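Long-range contact in regulatory protein SWI6 (Saccharomyces cerevisiae, PDB 1SW6), which serves as the shared regulatory subunit of the SBF and MBF transcription complexes, which drive cell-cycle-dependent gene expression: residues 286-290 with 302-308. Sequence-based numbering, arbitrary orientation.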
loop_
_atom_site.group_PDB
_atom_site.type_symbol
_atom_site.label_atom_id
_atom_site.label_comp_id
_atom_site.label_asym_id
_atom_site.label_seq_id
_atom_site.Cartn_x
_atom_site.Cartn_y
_atom_site.Cartn_z
ATOM N N CYS A 286 -0.628 23.031 10.031
ATOM C CA CYS A 286 0.138 22.436 8.951
ATOM C C CYS A 286 1.413 23.260 8.752
ATOM O O CYS A 286 2.469 22.730 8.405
ATOM C CB CYS A 286 -0.698 22.343 7.662
ATOM S SG CYS A 286 -1.311 23.879 6.921
ATOM N N LEU A 287 1.328 24.554 9.021
ATOM C CA LEU A 287 2.496 25.417 8.884
ATOM C C LEU A 287 3.615 25.019 9.850
ATOM O O LEU A 287 4.793 25.055 9.489
ATOM C CB LEU A 287 2.116 26.879 9.136
ATOM C CG LEU A 287 3.279 27.868 9.104
ATOM C CD1 LEU A 287 3.945 27.839 7.722
ATOM C CD2 LEU A 287 2.770 29.266 9.449
ATOM N N ASN A 288 3.241 24.659 11.080
ATOM C CA ASN A 288 4.219 24.272 12.100
ATOM C C ASN A 288 4.891 22.944 11.738
ATOM O O ASN A 288 6.073 22.750 12.007
ATOM C CB ASN A 288 3.551 24.176 13.479
ATOM C CG ASN A 288 4.510 24.544 14.617
ATOM O OD1 ASN A 288 5.703 24.732 14.390
ATOM N ND2 ASN A 288 3.990 24.642 15.841
ATOM N N ILE A 289 4.131 22.030 11.136
ATOM C CA ILE A 289 4.665 20.743 10.695
ATOM C C ILE A 289 5.620 21.026 9.538
ATOM O O ILE A 289 6.689 20.420 9.421
ATOM C CB ILE A 289 3.534 19.815 10.185
ATOM C CG1 ILE A 289 2.725 19.274 11.371
ATOM C CG2 ILE A 289 4.117 18.691 9.321
ATOM C CD1 ILE A 289 1.472 18.524 10.972
ATOM N N ALA A 290 5.229 21.965 8.687
ATOM C CA ALA A 290 6.030 22.333 7.533
ATOM C C ALA A 290 7.339 23.027 7.922
ATOM O O ALA A 290 8.368 22.809 7.290
ATOM C CB ALA A 290 5.212 23.243 6.597
ATOM N N LEU A 302 2.325 28.514 2.002
ATOM C CA LEU A 302 1.376 28.611 3.109
ATOM C C LEU A 302 1.361 29.994 3.754
ATOM O O LEU A 302 0.299 30.490 4.143
ATOM C CB LEU A 302 1.697 27.585 4.194
ATOM C CG LEU A 302 1.299 26.128 3.991
ATOM C CD1 LEU A 302 1.842 25.324 5.154
ATOM C CD2 LEU A 302 -0.227 26.003 3.893
ATOM N N LEU A 303 2.537 30.593 3.902
ATOM C CA LEU A 303 2.630 31.912 4.505
ATOM C C LEU A 303 1.922 32.917 3.613
ATOM O O LEU A 303 1.201 33.800 4.105
ATOM C CB LEU A 303 4.098 32.309 4.712
ATOM C CG LEU A 303 4.784 31.659 5.929
ATOM C CD1 LEU A 303 6.275 31.952 5.898
ATOM C CD2 LEU A 303 4.161 32.186 7.226
ATOM N N ASP A 304 2.114 32.775 2.303
ATOM C CA ASP A 304 1.484 33.681 1.351
ATOM C C ASP A 304 -0.035 33.537 1.331
ATOM O O ASP A 304 -0.734 34.439 0.881
ATOM C CB ASP A 304 2.047 33.467 -0.056
ATOM C CG ASP A 304 3.480 33.974 -0.192
ATOM O OD1 ASP A 304 4.003 34.555 0.784
ATOM O OD2 ASP A 304 4.082 33.796 -1.273
ATOM N N TYR A 305 -0.545 32.407 1.811
ATOM C CA TYR A 305 -1.985 32.209 1.844
ATOM C C TYR A 305 -2.508 32.770 3.164
ATOM O O TYR A 305 -3.719 32.789 3.411
ATOM C CB TYR A 305 -2.342 30.726 1.695
ATOM C CG TYR A 305 -2.309 30.195 0.258
ATOM C CD1 TYR A 305 -1.687 28.980 -0.044
ATOM C CD2 TYR A 305 -2.921 30.895 -0.789
ATOM C CE1 TYR A 305 -1.667 28.468 -1.366
ATOM C CE2 TYR A 305 -2.910 30.399 -2.100
ATOM C CZ TYR A 305 -2.279 29.181 -2.380
ATOM O OH TYR A 305 -2.254 28.688 -3.671
ATOM N N GLY A 306 -1.586 33.231 4.009
ATOM C CA GLY A 306 -1.976 33.807 5.279
ATOM C C GLY A 306 -1.807 32.945 6.518
ATOM O O GLY A 306 -2.288 33.326 7.590
ATOM N N ALA A 307 -1.134 31.798 6.402
ATOM C CA ALA A 307 -0.928 30.926 7.564
ATOM C C ALA A 307 -0.282 31.712 8.708
ATOM O O ALA A 307 0.687 32.439 8.504
ATOM C CB ALA A 307 -0.048 29.722 7.194
ATOM N N ASP A 308 -0.825 31.550 9.907
ATOM C CA ASP A 308 -0.326 32.255 11.086
ATOM C C ASP A 308 0.926 31.581 11.674
ATOM O O ASP A 308 0.840 30.493 12.221
ATOM C CB ASP A 308 -1.425 32.296 12.141
ATOM C CG ASP A 308 -1.081 33.203 13.297
ATOM O OD1 ASP A 308 0.066 33.148 13.782
ATOM O OD2 ASP A 308 -1.964 33.967 13.727
#
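Leu302 reaches from helix 296-304 to helix 286-293, the two antiparallel helices of the fourth ankyrin repeat in this domain of Swi6. Its methyl CD1 rests 3.8 Å from Leu287 CA, over the backbone of the first helix, with the methyl of Ala290 beside it; a small residue at Ala290 lets the branch come in this far. Cys286 SG meets both methyls of Leu302, lying 3.9 Å from Leu302 CD2, and the sulfur is apolar enough to belong in such company. Leu302 and Leu287 run alongside each other with their ends pointing opposite ways, Leu302 CD1 over the CA of Leu287 and Leu287 CD1 near Leu302 CB, while Leu302 also touches Ile209 and Leu225 of the preceding repeat. Leu303, one position on, brings its CD2 methyl to 3.9 Å from Leu287 CD2. Gly306 then ends the helix in a Schellman motif: Gly306 N bonds Leu303 O and Ala307 N bonds Leu302 O at 3.0 Å, and at the positive phi of Gly306 (102°) a CB would press on the carbonyl O of Tyr305. This turn directs the Ala307 methyl toward Leu287, whose CD2 it meets at 3.6 Å. Leu287 CG stands anti to the backbone N (chi1 176°), an arrangement that carries one methyl toward Leu302 and the other toward Leu303 and Ala307. An alanine in place of Leu287 would strip away both methyls and would probably leave Leu303 and Ala307 without their apolar partner on the first helix. At Asp308 the backbone O lies 3.6 Å from Leu287 CD2, whereas OD1 bonds Phe310 N. The pairing of the helices thus rests on apolar contact and shape, while the amides of Gly306 and Ala307 bond back into their own helix turn and Asp308 N bonds Asn277 OD1.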